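Local coordinates for protein cell Inhibiting Factor (CifBp) (Burkholderia pseudomallei, PDB 3GQM) that deamidates a glutamine side chain of host NEDD8 to glutamate, which shuts down cullin-RING ubiquitin ligases and blocks the host cell cycle, at residues Leu32-Ser43 and Phe262-Ala273; Leu44-Trp54 and Asp95-Val103. All coordinates share one frame; numbering follows the deposited sequence.

Contact 1: Leu32-Ser43 and Phe262-Ala273; sequences LRKATLASLMQS and FRQFQRNAQYVA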
# COMPACT_ATOMS: atom_id res chain seq x y z
N LEU A 32 2.65 11.17 15.58
CA LEU A 32 3.98 10.65 15.19
C LEU A 32 3.93 9.86 13.86
O LEU A 32 4.80 9.97 13.02
CB LEU A 32 4.51 9.72 16.28
CG LEU A 32 4.87 10.39 17.63
CD1 LEU A 32 5.16 9.33 18.66
CD2 LEU A 32 6.05 11.30 17.45
N ARG A 33 2.91 9.01 13.75
CA ARG A 33 2.61 8.22 12.54
C ARG A 33 2.61 9.19 11.37
O ARG A 33 3.33 9.01 10.35
CB ARG A 33 1.23 7.55 12.73
CG ARG A 33 0.80 6.63 11.61
CD ARG A 33 -0.60 5.99 11.86
NE ARG A 33 -0.98 5.30 10.62
CZ ARG A 33 -1.49 5.88 9.55
NH1 ARG A 33 -1.80 7.18 9.55
NH2 ARG A 33 -1.77 5.14 8.47
N LYS A 34 1.86 10.26 11.52
CA LYS A 34 1.74 11.26 10.43
C LYS A 34 3.09 11.84 10.02
O LYS A 34 3.42 11.92 8.82
CB LYS A 34 0.72 12.34 10.84
CG LYS A 34 0.66 13.55 9.91
CD LYS A 34 -0.50 14.41 10.38
CE LYS A 34 -0.39 15.84 9.90
NZ LYS A 34 -0.68 15.95 8.44
N ALA A 35 3.88 12.22 11.03
CA ALA A 35 5.23 12.68 10.77
C ALA A 35 6.17 11.63 10.16
O ALA A 35 6.95 11.96 9.32
CB ALA A 35 5.87 13.28 12.06
N THR A 36 6.12 10.39 10.61
CA THR A 36 6.93 9.33 10.00
C THR A 36 6.56 9.18 8.50
O THR A 36 7.42 9.25 7.58
CB THR A 36 6.69 7.98 10.76
OG1 THR A 36 7.09 8.11 12.11
CG2 THR A 36 7.48 6.80 10.14
N LEU A 37 5.26 9.03 8.25
CA LEU A 37 4.80 8.88 6.87
C LEU A 37 5.23 10.10 6.06
O LEU A 37 5.74 9.93 4.97
CB LEU A 37 3.29 8.63 6.81
CG LEU A 37 2.83 7.25 7.31
CD1 LEU A 37 1.31 7.22 7.54
CD2 LEU A 37 3.29 6.06 6.44
N ALA A 38 5.07 11.32 6.59
CA ALA A 38 5.45 12.53 5.82
C ALA A 38 6.95 12.56 5.48
O ALA A 38 7.30 12.78 4.34
CB ALA A 38 5.04 13.84 6.55
N SER A 39 7.83 12.34 6.45
CA SER A 39 9.26 12.39 6.13
C SER A 39 9.62 11.25 5.19
O SER A 39 10.38 11.47 4.26
CB SER A 39 10.14 12.40 7.38
OG SER A 39 9.95 11.22 8.16
N LEU A 40 9.07 10.06 5.41
CA LEU A 40 9.27 8.96 4.45
C LEU A 40 8.94 9.33 3.01
O LEU A 40 9.78 9.14 2.10
CB LEU A 40 8.52 7.67 4.86
CG LEU A 40 8.81 6.55 3.83
CD1 LEU A 40 10.19 5.88 4.02
CD2 LEU A 40 7.69 5.51 3.78
N MET A 41 7.72 9.85 2.78
CA MET A 41 7.33 10.25 1.44
C MET A 41 8.23 11.33 0.81
O MET A 41 8.50 11.29 -0.39
CB MET A 41 5.86 10.67 1.34
CG MET A 41 4.89 9.57 1.75
SD MET A 41 4.79 8.27 0.55
CE MET A 41 5.49 6.85 1.36
N GLN A 42 8.65 12.31 1.61
CA GLN A 42 9.51 13.39 1.08
C GLN A 42 10.87 12.85 0.63
O GLN A 42 11.48 13.38 -0.27
CB GLN A 42 9.77 14.47 2.14
CG GLN A 42 8.51 15.14 2.70
CD GLN A 42 8.73 15.93 4.01
OE1 GLN A 42 7.77 16.27 4.70
NE2 GLN A 42 10.00 16.22 4.35
N SER A 43 11.34 11.79 1.26
CA SER A 43 12.69 11.25 0.97
C SER A 43 12.78 10.47 -0.36
O SER A 43 13.86 10.15 -0.84
CB SER A 43 13.12 10.34 2.09
OG SER A 43 12.49 9.05 1.97
N PHE A 262 4.98 -0.39 16.59
CA PHE A 262 5.09 1.00 16.12
C PHE A 262 6.49 1.63 16.08
O PHE A 262 6.82 2.38 15.15
CB PHE A 262 4.12 1.91 16.88
CG PHE A 262 4.08 3.29 16.35
CD1 PHE A 262 3.40 3.56 15.15
CD2 PHE A 262 4.76 4.32 17.02
CE1 PHE A 262 3.39 4.84 14.61
CE2 PHE A 262 4.76 5.62 16.52
CZ PHE A 262 4.08 5.90 15.32
N ARG A 263 7.29 1.41 17.11
CA ARG A 263 8.65 1.99 17.11
C ARG A 263 9.53 1.35 16.06
O ARG A 263 10.40 2.01 15.51
CB ARG A 263 9.35 1.83 18.48
CG ARG A 263 8.73 2.69 19.59
CD ARG A 263 9.67 2.65 20.84
NE ARG A 263 9.08 3.28 22.01
CZ ARG A 263 8.89 4.60 22.12
NH1 ARG A 263 8.34 5.08 23.22
NH2 ARG A 263 9.26 5.42 21.14
N GLN A 264 9.33 0.07 15.80
CA GLN A 264 10.12 -0.63 14.73
C GLN A 264 9.79 -0.03 13.39
O GLN A 264 10.72 0.26 12.60
CB GLN A 264 9.84 -2.15 14.70
CG GLN A 264 10.90 -2.93 13.92
CD GLN A 264 12.34 -2.56 14.35
OE1 GLN A 264 12.66 -2.55 15.53
NE2 GLN A 264 13.17 -2.23 13.40
N PHE A 265 8.48 0.20 13.16
CA PHE A 265 8.01 0.91 11.95
C PHE A 265 8.73 2.27 11.75
O PHE A 265 9.26 2.58 10.66
CB PHE A 265 6.48 1.11 11.98
CG PHE A 265 5.94 2.03 10.87
CD1 PHE A 265 6.49 2.02 9.58
CD2 PHE A 265 4.86 2.87 11.11
CE1 PHE A 265 6.02 2.88 8.59
CE2 PHE A 265 4.37 3.73 10.11
CZ PHE A 265 4.94 3.73 8.85
N GLN A 266 8.71 3.08 12.80
CA GLN A 266 9.36 4.40 12.78
C GLN A 266 10.82 4.21 12.50
O GLN A 266 11.39 4.91 11.69
CB GLN A 266 9.22 5.05 14.15
CG GLN A 266 7.82 5.49 14.48
CD GLN A 266 7.83 6.31 15.75
OE1 GLN A 266 8.04 5.78 16.84
NE2 GLN A 266 7.64 7.60 15.62
N ARG A 267 11.39 3.23 13.15
CA ARG A 267 12.80 2.95 13.00
C ARG A 267 13.12 2.52 11.54
O ARG A 267 14.05 3.06 10.92
CB ARG A 267 13.24 1.90 14.04
CG ARG A 267 14.73 1.87 14.24
CD ARG A 267 15.14 1.04 15.50
NE ARG A 267 16.56 1.28 15.85
CZ ARG A 267 17.05 2.35 16.50
NH1 ARG A 267 16.29 3.36 16.93
NH2 ARG A 267 18.35 2.42 16.72
N ASN A 268 12.34 1.61 10.97
CA ASN A 268 12.56 1.23 9.55
C ASN A 268 12.42 2.41 8.64
O ASN A 268 13.24 2.61 7.71
CB ASN A 268 11.62 0.10 9.10
CG ASN A 268 11.85 -1.18 9.86
OD1 ASN A 268 12.95 -1.42 10.37
ND2 ASN A 268 10.80 -2.06 9.93
N ALA A 269 11.39 3.23 8.89
CA ALA A 269 11.17 4.34 7.95
C ALA A 269 12.27 5.40 8.05
O ALA A 269 12.62 6.06 7.04
CB ALA A 269 9.80 4.99 8.12
N GLN A 270 12.81 5.58 9.27
CA GLN A 270 13.86 6.60 9.50
C GLN A 270 15.11 6.17 8.75
O GLN A 270 15.73 6.97 8.05
CB GLN A 270 14.19 6.78 11.01
N TYR A 271 15.45 4.90 8.89
CA TYR A 271 16.56 4.34 8.17
C TYR A 271 16.42 4.63 6.66
O TYR A 271 17.33 5.21 6.04
CB TYR A 271 16.67 2.84 8.45
CG TYR A 271 17.68 2.19 7.53
CD1 TYR A 271 19.03 2.11 7.90
CD2 TYR A 271 17.30 1.71 6.28
CE1 TYR A 271 19.96 1.55 7.04
CE2 TYR A 271 18.21 1.16 5.42
CZ TYR A 271 19.54 1.08 5.80
OH TYR A 271 20.43 0.51 4.94
N VAL A 272 15.27 4.26 6.08
CA VAL A 272 15.05 4.41 4.66
C VAL A 272 15.11 5.87 4.27
O VAL A 272 15.75 6.24 3.26
CB VAL A 272 13.70 3.75 4.17
CG1 VAL A 272 13.44 4.11 2.68
CG2 VAL A 272 13.73 2.23 4.37
N ALA A 273 14.46 6.71 5.07
CA ALA A 273 14.53 8.13 4.86
C ALA A 273 15.96 8.67 5.03
O ALA A 273 16.25 9.75 4.56
CB ALA A 273 13.52 8.90 5.76

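Contact 2: Leu44-Trp54 and Asp95-Val103; sequences LSGESSNRVMW and DPFALMTPV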
# COMPACT_ATOMS: atom_id res chain seq x y z
N LEU A 44 11.62 10.19 -0.95
CA LEU A 44 11.52 9.26 -2.08
C LEU A 44 11.89 9.98 -3.37
O LEU A 44 11.88 9.38 -4.45
CB LEU A 44 10.09 8.73 -2.15
CG LEU A 44 9.68 7.38 -1.52
CD1 LEU A 44 10.52 6.89 -0.35
CD2 LEU A 44 8.21 7.44 -1.17
N SER A 45 12.21 11.26 -3.25
CA SER A 45 12.75 12.00 -4.38
C SER A 45 14.24 11.67 -4.42
O SER A 45 14.87 11.89 -5.43
CB SER A 45 12.50 13.51 -4.24
OG SER A 45 12.96 13.95 -2.98
N GLY A 46 14.76 11.15 -3.30
CA GLY A 46 16.13 10.64 -3.20
C GLY A 46 16.31 9.26 -3.86
O GLY A 46 15.48 8.34 -3.70
N GLU A 47 17.41 9.12 -4.59
CA GLU A 47 17.66 7.93 -5.39
C GLU A 47 17.76 6.71 -4.50
O GLU A 47 17.06 5.73 -4.72
CB GLU A 47 18.93 8.09 -6.24
CG GLU A 47 18.95 7.21 -7.44
CD GLU A 47 20.30 7.21 -8.17
OE1 GLU A 47 21.12 8.15 -8.01
OE2 GLU A 47 20.55 6.24 -8.91
N SER A 48 18.60 6.78 -3.48
CA SER A 48 18.82 5.64 -2.64
C SER A 48 17.54 5.24 -1.88
O SER A 48 17.16 4.08 -1.85
CB SER A 48 20.01 5.88 -1.72
OG SER A 48 21.17 6.19 -2.51
N SER A 49 16.86 6.23 -1.32
CA SER A 49 15.59 5.98 -0.61
C SER A 49 14.55 5.34 -1.57
O SER A 49 13.99 4.29 -1.25
CB SER A 49 15.03 7.28 -0.01
OG SER A 49 15.82 7.65 1.10
N ASN A 50 14.36 5.96 -2.72
CA ASN A 50 13.41 5.47 -3.73
C ASN A 50 13.64 3.99 -4.11
O ASN A 50 12.71 3.18 -4.06
CB ASN A 50 13.40 6.39 -4.96
CG ASN A 50 12.27 6.09 -5.92
OD1 ASN A 50 12.36 5.15 -6.70
ND2 ASN A 50 11.23 6.91 -5.91
N ARG A 51 14.86 3.64 -4.48
CA ARG A 51 15.20 2.25 -4.88
C ARG A 51 15.09 1.22 -3.76
O ARG A 51 14.68 0.06 -3.98
CB ARG A 51 16.62 2.20 -5.45
CG ARG A 51 16.77 3.02 -6.71
CD ARG A 51 17.75 2.36 -7.67
NE ARG A 51 18.48 3.38 -8.42
CZ ARG A 51 17.99 4.06 -9.45
NH1 ARG A 51 16.75 3.82 -9.89
NH2 ARG A 51 18.74 4.98 -10.05
N VAL A 52 15.47 1.62 -2.56
CA VAL A 52 15.30 0.75 -1.39
C VAL A 52 13.80 0.55 -1.04
O VAL A 52 13.39 -0.55 -0.72
CB VAL A 52 16.16 1.25 -0.19
CG1 VAL A 52 15.71 0.62 1.11
CG2 VAL A 52 17.68 0.93 -0.45
N MET A 53 13.01 1.59 -1.16
CA MET A 53 11.55 1.53 -0.86
C MET A 53 10.80 0.66 -1.90
O MET A 53 10.10 -0.28 -1.53
CB MET A 53 10.96 2.95 -0.79
CG MET A 53 9.65 3.08 -0.03
SD MET A 53 9.76 2.30 1.62
CE MET A 53 8.25 1.33 1.57
N TRP A 54 11.00 0.96 -3.18
CA TRP A 54 10.22 0.38 -4.26
C TRP A 54 11.06 -0.65 -5.02
O TRP A 54 11.70 -0.37 -6.02
CB TRP A 54 9.68 1.48 -5.19
CG TRP A 54 9.01 2.67 -4.47
CD1 TRP A 54 9.24 4.01 -4.69
CD2 TRP A 54 8.01 2.60 -3.41
NE1 TRP A 54 8.45 4.77 -3.86
CE2 TRP A 54 7.68 3.94 -3.07
CE3 TRP A 54 7.38 1.55 -2.74
CZ2 TRP A 54 6.75 4.25 -2.07
CZ3 TRP A 54 6.43 1.86 -1.77
CH2 TRP A 54 6.12 3.20 -1.46
N ASP A 95 13.04 4.61 -18.99
CA ASP A 95 14.38 4.71 -18.46
C ASP A 95 14.41 3.96 -17.15
O ASP A 95 13.87 4.44 -16.15
CB ASP A 95 14.80 6.15 -18.22
CG ASP A 95 16.27 6.26 -17.85
OD1 ASP A 95 16.75 5.52 -16.94
OD2 ASP A 95 16.96 7.08 -18.47
N PRO A 96 15.10 2.82 -17.13
CA PRO A 96 15.20 1.98 -15.96
C PRO A 96 15.96 2.67 -14.82
O PRO A 96 15.90 2.16 -13.71
CB PRO A 96 15.98 0.76 -16.49
CG PRO A 96 16.80 1.30 -17.53
CD PRO A 96 15.99 2.35 -18.20
N PHE A 97 16.66 3.78 -15.05
CA PHE A 97 17.28 4.48 -13.90
C PHE A 97 16.40 5.52 -13.22
O PHE A 97 16.78 6.06 -12.19
CB PHE A 97 18.65 5.10 -14.24
CG PHE A 97 19.68 4.07 -14.63
CD1 PHE A 97 20.34 3.33 -13.67
CD2 PHE A 97 19.95 3.85 -15.98
CE1 PHE A 97 21.29 2.37 -14.03
CE2 PHE A 97 20.89 2.90 -16.35
CZ PHE A 97 21.56 2.15 -15.36
N ALA A 98 15.24 5.78 -13.79
CA ALA A 98 14.37 6.83 -13.27
C ALA A 98 13.79 6.43 -11.93
O ALA A 98 13.71 5.26 -11.59
CB ALA A 98 13.25 7.18 -14.26
N LEU A 99 13.41 7.41 -11.14
CA LEU A 99 12.87 7.09 -9.84
C LEU A 99 11.42 6.73 -10.06
O LEU A 99 10.78 7.18 -11.02
CB LEU A 99 13.04 8.24 -8.86
CG LEU A 99 14.48 8.66 -8.53
CD1 LEU A 99 14.47 9.24 -7.14
CD2 LEU A 99 15.43 7.48 -8.61
N MET A 100 10.90 5.87 -9.22
CA MET A 100 9.57 5.42 -9.51
C MET A 100 8.53 5.89 -8.51
O MET A 100 8.84 6.17 -7.38
CB MET A 100 9.58 3.92 -9.71
CG MET A 100 9.88 3.09 -8.50
SD MET A 100 9.90 1.38 -9.08
CE MET A 100 8.44 1.32 -10.14
N THR A 101 7.29 6.03 -8.99
CA THR A 101 6.15 6.06 -8.10
C THR A 101 5.39 4.74 -8.37
O THR A 101 5.07 4.41 -9.49
CB THR A 101 5.31 7.38 -8.22
OG1 THR A 101 4.53 7.57 -7.02
CG2 THR A 101 4.48 7.42 -9.49
N PRO A 102 5.18 3.95 -7.32
CA PRO A 102 4.80 2.54 -7.45
C PRO A 102 3.30 2.29 -7.76
O PRO A 102 2.45 3.01 -7.25
CB PRO A 102 5.12 2.02 -6.03
CG PRO A 102 4.83 3.18 -5.17
CD PRO A 102 5.43 4.32 -5.92
N VAL A 103 3.01 1.28 -8.60
CA VAL A 103 1.66 0.69 -8.76
C VAL A 103 1.19 0.07 -7.44
O VAL A 103 1.98 -0.08 -6.49
CB VAL A 103 1.65 -0.41 -9.89
CG1 VAL A 103 2.37 0.11 -11.08
CG2 VAL A 103 2.32 -1.73 -9.42

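Contact 1: Leu32-Ser43 and Phe262-Ala273
Helices 32-42 and 262-273 lie side by side, running the same way at 23° with their axes 9.0 Å apart, and their CA atoms come near each other at T36 and Q266 and again at S43 and A273. T36 sits against the partner helix: its CG2, anti to the backbone N, reaches CB of A269 at 3.6 Å and also lies over one face of the F265 ring, offset toward the rim. CD2 of L37 meets the F265 ring edge-on, 3.7 Å from F265 CZ. The T36 hydroxyl is turned back to its own helix, giving its proton to L32 O at 3.1 Å from above the carbonyl plane, and the Q266 side chain crosses that of T36 at about a right angle, Q266 NE2 3.6 Å from T36 OG1. F262 pushes its ring edge against the backbone of R33, F262 CZ lying 3.7 Å from R33 N. The R33 guanidinium itself turns to a salt bridge with D164. CD1 of L40 rests 3.9 Å from CG1 of V272, and L114 of helix 104-116 touches L40, A269 and V272. With A273 CB against S43, this is a near-parallel pair of helices from close to the two chain ends, the second following edge strand 253-260.

Contact 2: Leu44-Trp54 and Asp95-Val103
The N50 carboxamide pairs with the backbone of M100: OD1 accepts from M100 N at 3.0 Å, nearly straight (172°), and ND2 gives a proton to M100 O at 2.9 Å, in the carbonyl plane and on a lone pair. A further bond from N50 ND2 to L44 O, 2.9 Å, ties the amide to the turn ahead of its own helix and fixes its rotation. The next residue, R51, sends NH1 and NH2 to one oxygen, F97 O, in the guanidinium plane and 3.1 Å from R51 NH2; both come from the same face of the carbonyl plane, NH1 well above it and not on a lone pair, NH2 tilted only 20°. E47, one turn earlier, forms a salt bridge to that NH2. F97 O belongs to the type I turn D95-A98, where D95 OD1 accepts from F97 N as an Asx turn. Helix 47-53 docks on the irregular segment running into helix 104-116, whose first turn carries C104, inferred to be catalytic in this papain-like (clan CA) fold. The L99 side chain crosses E47 at about a right angle, L99 CD2 3.7 Å from E47 CG, and reaches N50 with its CB. Beyond M100, whose CG touches W54 CB, P102 CG stands 3.5 Å from the centroid of the six-membered W54 ring in a CH-pi contact, M53 CG covering the opposite face; W54 NE1 is buried here with no partner in the model.

The first segments of contacts 1 and 2 lie on consecutive helices, 29-42 and 47-53, and the contacts meet where S49 OG lies 2.6 Å from V272 O, a probable hydrogen bond. Both are partly buried and lie equally far from the chain centre. Contact 1 joins two regular helices from near the two chain ends, largely through apolar side chains and small residues. Contact 2 instead sets a short helix against a segment without regular structure, and there side-chain amide and guanidinium groups bond to backbone atoms. Helix 104-116 backs both, through L114 beside L40, A269 and V272 in contact 1 and I111 beside W54 in contact 2.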